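Local coordinates for protein adenylyltransferase (Bartonella henselae, PDB 2VY3), which transfers AMP from ATP to tyrosine or threonine residues of host target proteins, an adenylylation through which the bacterium promotes virulence, at residues L184-I189 / Q211-D216; Y85-P90 / Q157-R162. All blocks are in the same frame, centred on the assembly; numbering follows the deposited sequence.

Contact 1: residues L184-I189 / Q211-D216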
ATOM      1  N   LEU A 184       1.115   1.798  11.457  1.00 56.91           N
ATOM      2  CA  LEU A 184       0.644   2.024  10.084  1.00 55.75           C
ATOM      3  C   LEU A 184      -0.014   0.744   9.549  1.00 56.65           C
ATOM      4  O   LEU A 184       0.634  -0.048   8.867  1.00 57.37           O
ATOM      5  CB  LEU A 184       1.796   2.449   9.167  1.00 54.05           C
ATOM      6  CG  LEU A 184       2.371   3.867   9.262  1.00 51.67           C
ATOM      7  CD1 LEU A 184       3.465   4.076   8.215  1.00 49.76           C
ATOM      8  CD2 LEU A 184       1.317   4.910   9.088  1.00 47.14           C
ATOM      9  N   ASN A 185      -1.293   0.534   9.875  1.00 57.38           N
ATOM     10  CA  ASN A 185      -2.052  -0.622   9.357  1.00 58.25           C
ATOM     11  C   ASN A 185      -2.496  -0.438   7.917  1.00 57.58           C
ATOM     12  O   ASN A 185      -3.610  -0.002   7.669  1.00 56.52           O
ATOM     13  CB  ASN A 185      -3.292  -0.907  10.208  1.00 58.72           C
ATOM     14  CG  ASN A 185      -2.969  -1.652  11.489  1.00 65.17           C
ATOM     15  OD1 ASN A 185      -2.432  -1.079  12.451  1.00 69.90           O
ATOM     16  ND2 ASN A 185      -3.308  -2.945  11.512  1.00 70.17           N
ATOM     17  N   PHE A 186      -1.623  -0.774   6.973  1.00 57.74           N
ATOM     18  CA  PHE A 186      -1.975  -0.718   5.547  1.00 58.60           C
ATOM     19  C   PHE A 186      -3.005  -1.787   5.172  1.00 58.83           C
ATOM     20  O   PHE A 186      -3.713  -1.651   4.168  1.00 58.74           O
ATOM     21  CB  PHE A 186      -0.724  -0.861   4.666  1.00 58.75           C
ATOM     22  CG  PHE A 186       0.150   0.343   4.684  1.00 58.17           C
ATOM     23  CD1 PHE A 186      -0.174   1.451   3.927  1.00 59.12           C
ATOM     24  CD2 PHE A 186       1.278   0.385   5.481  1.00 60.32           C
ATOM     25  CE1 PHE A 186       0.622   2.578   3.942  1.00 59.64           C
ATOM     26  CE2 PHE A 186       2.081   1.513   5.513  1.00 60.73           C
ATOM     27  CZ  PHE A 186       1.750   2.613   4.743  1.00 60.32           C
ATOM     28  N   SER A 187      -3.060  -2.853   5.972  1.00 58.54           N
ATOM     29  CA  SER A 187      -4.065  -3.897   5.845  1.00 58.22           C
ATOM     30  C   SER A 187      -5.450  -3.303   5.659  1.00 57.94           C
ATOM     31  O   SER A 187      -6.248  -3.829   4.893  1.00 60.29           O
ATOM     32  CB  SER A 187      -4.045  -4.773   7.093  1.00 59.50           C
ATOM     33  OG  SER A 187      -4.014  -3.975   8.278  1.00 65.19           O
ATOM     34  N   LEU A 188      -5.715  -2.184   6.327  1.00 57.00           N
ATOM     35  CA  LEU A 188      -7.009  -1.503   6.250  1.00 56.49           C
ATOM     36  C   LEU A 188      -7.118  -0.500   5.087  1.00 56.35           C
ATOM     37  O   LEU A 188      -7.965   0.394   5.120  1.00 57.47           O
ATOM     38  CB  LEU A 188      -7.287  -0.769   7.567  1.00 55.88           C
ATOM     39  CG  LEU A 188      -6.964  -1.538   8.845  1.00 54.86           C
ATOM     40  CD1 LEU A 188      -7.173  -0.655  10.074  1.00 51.79           C
ATOM     41  CD2 LEU A 188      -7.777  -2.821   8.920  1.00 54.38           C
ATOM     42  N   ILE A 189      -6.272  -0.634   4.071  1.00 55.05           N
ATOM     43  CA  ILE A 189      -6.361   0.231   2.902  1.00 55.66           C
ATOM     44  C   ILE A 189      -6.547  -0.614   1.662  1.00 56.74           C
ATOM     45  O   ILE A 189      -5.815  -1.574   1.433  1.00 58.11           O
ATOM     46  CB  ILE A 189      -5.109   1.105   2.723  1.00 55.50           C
ATOM     47  CG1 ILE A 189      -4.956   2.063   3.904  1.00 54.85           C
ATOM     48  CG2 ILE A 189      -5.193   1.902   1.433  1.00 52.80           C
ATOM     49  CD1 ILE A 189      -6.105   3.017   4.054  1.00 56.52           C
ATOM     50  N   GLN A 211      -1.688  12.195   3.229  1.00 57.35           N
ATOM     51  CA  GLN A 211      -1.785  12.676   4.594  1.00 56.38           C
ATOM     52  C   GLN A 211      -3.044  12.062   5.218  1.00 56.07           C
ATOM     53  O   GLN A 211      -2.984  11.498   6.307  1.00 57.68           O
ATOM     54  CB  GLN A 211      -1.802  14.213   4.630  1.00 55.65           C
ATOM     55  CG  GLN A 211      -0.434  14.826   4.311  1.00 54.06           C
ATOM     56  CD  GLN A 211      -0.478  16.293   3.894  1.00 54.88           C
ATOM     57  OE1 GLN A 211      -1.475  16.793   3.382  1.00 53.40           O
ATOM     58  NE2 GLN A 211       0.630  16.979   4.088  1.00 55.60           N
ATOM     59  N   HIS A 212      -4.157  12.129   4.496  1.00 55.21           N
ATOM     60  CA  HIS A 212      -5.418  11.532   4.939  1.00 55.47           C
ATOM     61  C   HIS A 212      -5.272  10.033   5.197  1.00 55.23           C
ATOM     62  O   HIS A 212      -5.715   9.534   6.237  1.00 54.96           O
ATOM     63  CB  HIS A 212      -6.495  11.760   3.871  1.00 56.10           C
ATOM     64  CG  HIS A 212      -7.884  11.410   4.311  1.00 55.94           C
ATOM     65  ND1 HIS A 212      -8.143  10.634   5.419  1.00 58.67           N
ATOM     66  CD2 HIS A 212      -9.089  11.718   3.779  1.00 52.20           C
ATOM     67  CE1 HIS A 212      -9.449  10.496   5.562  1.00 54.74           C
ATOM     68  NE2 HIS A 212     -10.044  11.140   4.577  1.00 52.39           N
ATOM     69  N   LEU A 213      -4.663   9.332   4.237  1.00 54.91           N
ATOM     70  CA  LEU A 213      -4.493   7.873   4.290  1.00 54.26           C
ATOM     71  C   LEU A 213      -3.714   7.485   5.518  1.00 53.55           C
ATOM     72  O   LEU A 213      -4.157   6.650   6.305  1.00 52.86           O
ATOM     73  CB  LEU A 213      -3.769   7.353   3.040  1.00 53.28           C
ATOM     74  CG  LEU A 213      -3.611   5.832   2.850  1.00 53.20           C
ATOM     75  CD1 LEU A 213      -3.372   5.509   1.386  1.00 53.72           C
ATOM     76  CD2 LEU A 213      -2.487   5.231   3.679  1.00 51.39           C
ATOM     77  N   PHE A 214      -2.551   8.107   5.675  1.00 53.56           N
ATOM     78  CA  PHE A 214      -1.680   7.818   6.799  1.00 53.34           C
ATOM     79  C   PHE A 214      -2.350   8.111   8.133  1.00 53.31           C
ATOM     80  O   PHE A 214      -2.114   7.393   9.092  1.00 53.97           O
ATOM     81  CB  PHE A 214      -0.372   8.595   6.685  1.00 53.07           C
ATOM     82  CG  PHE A 214       0.714   7.848   5.963  1.00 52.20           C
ATOM     83  CD1 PHE A 214       1.822   7.358   6.645  1.00 51.37           C
ATOM     84  CD2 PHE A 214       0.632   7.634   4.603  1.00 53.23           C
ATOM     85  CE1 PHE A 214       2.828   6.674   5.977  1.00 51.70           C
ATOM     86  CE2 PHE A 214       1.643   6.946   3.929  1.00 52.73           C
ATOM     87  CZ  PHE A 214       2.739   6.471   4.616  1.00 51.01           C
ATOM     88  N   GLU A 215      -3.187   9.144   8.187  1.00 53.83           N
ATOM     89  CA  GLU A 215      -3.867   9.522   9.426  1.00 53.99           C
ATOM     90  C   GLU A 215      -4.826   8.430   9.853  1.00 53.87           C
ATOM     91  O   GLU A 215      -4.801   8.004  11.004  1.00 54.28           O
ATOM     92  CB  GLU A 215      -4.593  10.870   9.277  1.00 53.52           C
ATOM     93  CG  GLU A 215      -5.660  11.209  10.356  1.00 56.49           C
ATOM     94  CD  GLU A 215      -5.117  11.449  11.774  1.00 60.89           C
ATOM     95  OE1 GLU A 215      -3.882  11.428  11.988  1.00 56.06           O
ATOM     96  OE2 GLU A 215      -5.960  11.666  12.684  1.00 58.97           O
ATOM     97  N   ASP A 216      -5.659   7.967   8.928  1.00 54.82           N
ATOM     98  CA  ASP A 216      -6.638   6.908   9.232  1.00 56.08           C
ATOM     99  C   ASP A 216      -5.982   5.625   9.745  1.00 56.79           C
ATOM    100  O   ASP A 216      -6.526   4.928  10.614  1.00 56.69           O
ATOM    101  CB  ASP A 216      -7.472   6.578   7.991  1.00 56.27           C
ATOM    102  CG  ASP A 216      -8.501   7.633   7.683  1.00 57.15           C
ATOM    103  OD1 ASP A 216      -8.420   8.742   8.249  1.00 58.89           O
ATOM    104  OD2 ASP A 216      -9.404   7.346   6.875  1.00 59.23           O
TER

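Contact 2: residues Y85-P90 / Q157-R162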
ATOM      1  N   TYR A  85      15.905  -8.565  -6.571  1.00 58.56           N
ATOM      2  CA  TYR A  85      16.730  -7.709  -7.441  1.00 57.52           C
ATOM      3  C   TYR A  85      16.099  -6.374  -7.809  1.00 55.75           C
ATOM      4  O   TYR A  85      14.957  -6.326  -8.241  1.00 54.39           O
ATOM      5  CB  TYR A  85      17.093  -8.452  -8.737  1.00 58.01           C
ATOM      6  CG  TYR A  85      18.143  -9.539  -8.574  1.00 60.54           C
ATOM      7  CD1 TYR A  85      19.445  -9.373  -9.067  1.00 59.18           C
ATOM      8  CD2 TYR A  85      17.835 -10.740  -7.928  1.00 61.60           C
ATOM      9  CE1 TYR A  85      20.399 -10.370  -8.920  1.00 58.87           C
ATOM     10  CE2 TYR A  85      18.785 -11.739  -7.775  1.00 60.03           C
ATOM     11  CZ  TYR A  85      20.061 -11.551  -8.270  1.00 60.29           C
ATOM     12  OH  TYR A  85      20.984 -12.559  -8.109  1.00 62.04           O
ATOM     13  N   LEU A  86      16.876  -5.302  -7.668  1.00 55.17           N
ATOM     14  CA  LEU A  86      16.477  -3.975  -8.130  1.00 55.89           C
ATOM     15  C   LEU A  86      16.571  -3.908  -9.654  1.00 56.74           C
ATOM     16  O   LEU A  86      17.526  -4.416 -10.252  1.00 58.66           O
ATOM     17  CB  LEU A  86      17.354  -2.888  -7.503  1.00 55.54           C
ATOM     18  CG  LEU A  86      17.241  -2.733  -5.984  1.00 55.19           C
ATOM     19  CD1 LEU A  86      18.318  -1.815  -5.477  1.00 54.82           C
ATOM     20  CD2 LEU A  86      15.888  -2.211  -5.588  1.00 51.52           C
ATOM     21  N   ARG A  87      15.579  -3.271 -10.272  1.00 56.93           N
ATOM     22  CA  ARG A  87      15.361  -3.330 -11.727  1.00 57.15           C
ATOM     23  C   ARG A  87      16.418  -2.669 -12.629  1.00 56.82           C
ATOM     24  O   ARG A  87      16.450  -2.941 -13.830  1.00 57.33           O
ATOM     25  CB  ARG A  87      14.006  -2.707 -12.065  1.00 57.51           C
ATOM     26  CG  ARG A  87      13.958  -1.210 -11.774  1.00 58.87           C
ATOM     27  CD  ARG A  87      12.564  -0.610 -11.881  1.00 58.90           C
ATOM     28  NE  ARG A  87      12.526   0.369 -12.970  1.00 61.94           N
ATOM     29  CZ  ARG A  87      12.534   1.699 -12.841  1.00 62.50           C
ATOM     30  NH1 ARG A  87      12.521   2.301 -11.660  1.00 60.69           N
ATOM     31  NH2 ARG A  87      12.533   2.442 -13.937  1.00 66.00           N
ATOM     32  N   HIS A  88      17.254  -1.792 -12.074  1.00 57.05           N
ATOM     33  CA  HIS A  88      18.325  -1.155 -12.862  1.00 56.92           C
ATOM     34  C   HIS A  88      19.567  -2.033 -12.982  1.00 57.27           C
ATOM     35  O   HIS A  88      20.461  -1.719 -13.761  1.00 58.48           O
ATOM     36  CB  HIS A  88      18.718   0.198 -12.280  1.00 56.74           C
ATOM     37  CG  HIS A  88      19.430   0.110 -10.977  1.00 57.47           C
ATOM     38  ND1 HIS A  88      18.786  -0.206  -9.798  1.00 58.04           N
ATOM     39  CD2 HIS A  88      20.731   0.305 -10.660  1.00 58.05           C
ATOM     40  CE1 HIS A  88      19.663  -0.204  -8.810  1.00 59.31           C
ATOM     41  NE2 HIS A  88      20.850   0.104  -9.306  1.00 60.43           N
ATOM     42  N   ILE A  89      19.626  -3.122 -12.210  1.00 57.13           N
ATOM     43  CA  ILE A  89      20.727  -4.089 -12.295  1.00 57.13           C
ATOM     44  C   ILE A  89      20.449  -5.192 -13.334  1.00 56.46           C
ATOM     45  O   ILE A  89      19.457  -5.906 -13.221  1.00 56.12           O
ATOM     46  CB  ILE A  89      21.011  -4.745 -10.902  1.00 57.68           C
ATOM     47  CG1 ILE A  89      21.483  -3.682  -9.887  1.00 56.54           C
ATOM     48  CG2 ILE A  89      22.038  -5.897 -11.045  1.00 55.81           C
ATOM     49  CD1 ILE A  89      22.772  -2.904 -10.323  1.00 57.70           C
ATOM     50  N   PRO A  90      21.318  -5.324 -14.355  1.00 56.39           N
ATOM     51  CA  PRO A  90      21.194  -6.427 -15.320  1.00 56.94           C
ATOM     52  C   PRO A  90      21.122  -7.808 -14.680  1.00 56.70           C
ATOM     53  O   PRO A  90      21.970  -8.159 -13.878  1.00 56.75           O
ATOM     54  CB  PRO A  90      22.463  -6.305 -16.159  1.00 56.30           C
ATOM     55  CG  PRO A  90      22.820  -4.864 -16.074  1.00 56.14           C
ATOM     56  CD  PRO A  90      22.426  -4.417 -14.709  1.00 56.38           C
ATOM     57  N   GLN A 157       7.922   6.781  -6.320  1.00 56.61           N
ATOM     58  CA  GLN A 157       8.335   7.282  -7.635  1.00 56.17           C
ATOM     59  C   GLN A 157       9.629   6.608  -8.115  1.00 55.37           C
ATOM     60  O   GLN A 157       9.949   6.658  -9.301  1.00 54.05           O
ATOM     61  CB  GLN A 157       8.412   8.830  -7.656  1.00 55.41           C
ATOM     62  CG  GLN A 157       9.809   9.481  -7.587  1.00 58.66           C
ATOM     63  CD  GLN A 157      10.482   9.679  -8.959  1.00 62.28           C
ATOM     64  OE1 GLN A 157      11.648   9.329  -9.145  1.00 63.95           O
ATOM     65  NE2 GLN A 157       9.748  10.245  -9.913  1.00 63.09           N
ATOM     66  N   LEU A 158      10.375   5.978  -7.208  1.00 55.76           N
ATOM     67  CA  LEU A 158      11.541   5.190  -7.623  1.00 55.68           C
ATOM     68  C   LEU A 158      11.118   3.862  -8.269  1.00 56.34           C
ATOM     69  O   LEU A 158      11.768   3.399  -9.201  1.00 57.07           O
ATOM     70  CB  LEU A 158      12.502   4.950  -6.457  1.00 54.71           C
ATOM     71  CG  LEU A 158      13.273   6.187  -5.974  1.00 54.85           C
ATOM     72  CD1 LEU A 158      14.135   5.845  -4.781  1.00 51.61           C
ATOM     73  CD2 LEU A 158      14.134   6.805  -7.066  1.00 54.56           C
ATOM     74  N   HIS A 159      10.034   3.260  -7.777  1.00 57.24           N
ATOM     75  CA  HIS A 159       9.472   2.031  -8.357  1.00 57.03           C
ATOM     76  C   HIS A 159      10.573   0.985  -8.549  1.00 56.22           C
ATOM     77  O   HIS A 159      10.782   0.490  -9.646  1.00 55.36           O
ATOM     78  CB  HIS A 159       8.781   2.359  -9.683  1.00 58.94           C
ATOM     79  CG  HIS A 159       7.838   1.298 -10.166  1.00 62.02           C
ATOM     80  ND1 HIS A 159       8.266   0.155 -10.807  1.00 62.94           N
ATOM     81  CD2 HIS A 159       6.487   1.221 -10.124  1.00 67.35           C
ATOM     82  CE1 HIS A 159       7.219  -0.581 -11.140  1.00 64.52           C
ATOM     83  NE2 HIS A 159       6.128   0.041 -10.734  1.00 68.87           N
ATOM     84  N   PRO A 160      11.258   0.630  -7.454  1.00 56.27           N
ATOM     85  CA  PRO A 160      12.561  -0.029  -7.493  1.00 55.61           C
ATOM     86  C   PRO A 160      12.589  -1.414  -8.124  1.00 55.45           C
ATOM     87  O   PRO A 160      13.600  -1.794  -8.704  1.00 55.26           O
ATOM     88  CB  PRO A 160      12.958  -0.105  -6.013  1.00 55.87           C
ATOM     89  CG  PRO A 160      11.687  -0.009  -5.259  1.00 56.82           C
ATOM     90  CD  PRO A 160      10.780   0.838  -6.073  1.00 56.49           C
ATOM     91  N   PHE A 161      11.505  -2.168  -7.997  1.00 55.35           N
ATOM     92  CA  PHE A 161      11.448  -3.517  -8.551  1.00 55.37           C
ATOM     93  C   PHE A 161      10.601  -3.565  -9.824  1.00 55.65           C
ATOM     94  O   PHE A 161       9.650  -2.786  -9.987  1.00 54.98           O
ATOM     95  CB  PHE A 161      10.867  -4.482  -7.520  1.00 56.18           C
ATOM     96  CG  PHE A 161      11.584  -4.468  -6.205  1.00 56.02           C
ATOM     97  CD1 PHE A 161      12.653  -5.305  -5.984  1.00 52.89           C
ATOM     98  CD2 PHE A 161      11.170  -3.631  -5.178  1.00 57.16           C
ATOM     99  CE1 PHE A 161      13.314  -5.301  -4.766  1.00 57.54           C
ATOM    100  CE2 PHE A 161      11.833  -3.623  -3.956  1.00 60.62           C
ATOM    101  CZ  PHE A 161      12.908  -4.461  -3.752  1.00 55.47           C
ATOM    102  N   ARG A 162      10.944  -4.498 -10.711  1.00 55.42           N
ATOM    103  CA  ARG A 162      10.201  -4.710 -11.945  1.00 55.27           C
ATOM    104  C   ARG A 162       8.722  -4.938 -11.669  1.00 56.12           C
ATOM    105  O   ARG A 162       7.869  -4.460 -12.407  1.00 56.42           O
ATOM    106  CB  ARG A 162      10.775  -5.912 -12.689  1.00 56.24           C
ATOM    107  CG  ARG A 162       9.973  -6.351 -13.910  1.00 57.70           C
ATOM    108  CD  ARG A 162       9.810  -5.229 -14.916  1.00 57.37           C
ATOM    109  NE  ARG A 162       9.133  -5.653 -16.144  1.00 56.86           N
ATOM    110  CZ  ARG A 162       7.822  -5.863 -16.255  1.00 54.02           C
ATOM    111  NH1 ARG A 162       7.009  -5.728 -15.211  1.00 53.38           N
ATOM    112  NH2 ARG A 162       7.319  -6.219 -17.427  1.00 54.79           N
TER

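Contact 1: residues L184-I189 / Q211-D216
F186 turns the edge of its ring toward the face of F214 in a T-shaped pair, with ring centroids 5.8 Å apart and planes at 86°. The approach is made by the end of the ring: F214 CZ lies 4.0 Å from F186 CZ, at the edge of the F186 ring and near its plane. With CG anti to its carbonyl carbon (chi1 -72°), F186 carries its ring nearer to helix 208-218 than its CB direction alone would suggest. L184 meets the same helix residue through both branches of its fork. Its CD1 is 3.5 Å from F214 CE1 and its CD2 the same distance from F214 CD1, so the two methyls meet neighbouring carbons of the ring, approaching it obliquely.

L213, one residue earlier on the helix, receives the other end of 184-189. I189 CD1 comes 3.9 Å from L213 CG, while I189 CG2 meets L213 CD1 at 4.0 Å. The second branch, L213 CD2, touches two neighbours, I189 CG1 and F186 CE1, the latter at 4.1 Å; the F186 and L213 side chains run roughly perpendicular. CB of L213 already points at the loop, and with CG anti to the backbone N (chi1 -174°) both methyls end against it.

No hydrogen bond joins the two segments, and every touching residue is buried. Helix 141-158 contributes F144 against L184 and I149 against F214. I189 O accepts a hydrogen bond from R170, which probably binds ATP, so the loop probably lies beside the nucleotide site. This apolar seam joins the loop between helices 165-179 and 191-203 to helix 208-218, within the mainly helical Fido domain.

Contact 2: residues Y85-P90 / Q157-R162
The Fic signature HPFREGNGR, residues 159-167, begins in this contact, where its first four residues lie against the loop Y85-P90. R87 and P160 make the central bond: R87 N donates to P160 O at 2.9 Å, with an N-H...O angle of 174°, and the donor lies almost in line with the carbonyl. The nearest CA atoms are those of R87 and F161, 5.0 Å apart.

The R87 side chain then runs alongside the chain from P160 back toward the helix end. Its CG sits between the backbone N and the carbonyl carbon (chi1 66°), which brings CG and CD beside the carbonyls of P160 and H159, and a bend at chi3 carries the guanidinium onward. NH1 gives H159 O a weak hydrogen bond of 3.2 Å, bent to 134°. The remaining guanidinium nitrogens are engaged elsewhere, NE by M101 O and NH2 by A114 O, so the NE and NH2 bonds hold the guanidinium's orientation, with the weak NH1 bond adding to them.

The motif starts where helix 141-158 ends: H159 leaves helical geometry with positive phi, and E163 to R167, just beyond this segment, bind ATP. N165 accepts a hydrogen bond from F161 N.

On the apolar side, L86 CD2 touches P160 CB at 3.6 Å and lies over one face of the F161 ring, 4.1 Å above its plane and displaced toward the rim. Y85 O approaches F161 CD1 obliquely at 3.4 Å. The F161 ring also stacks with H72 of helix 65-76, while the L86 side chain reaches L123 of helix 117-132. Within Y85-P90, a type I beta turn from L86 to I89 closes through the bond from I89 N to L86 O, 3.1 Å long.

Overall arrangement
From the N terminus, residues 85-90 follow helix 65-76, and contact 2 brings them to 157-162 at the end of helix 141-158, closing a 66-residue excursion that includes helix 117-132. Helix 165-179 then leads to 184-189, where contact 1 closes a shorter loop of 21 intervening residues, mostly helix 191-203, onto helix 208-218. The loops run in series and neither nest nor cross. The centres of contact 1 and contact 2 lie about 25 Å apart, and the nearest atoms of contact 1 and contact 2 about 12 Å, so they do not touch. Helix 141-158 connects them physically: its end enters contact 2, while F144 and I149 pack against contact 1. Both belong to the Fido domain.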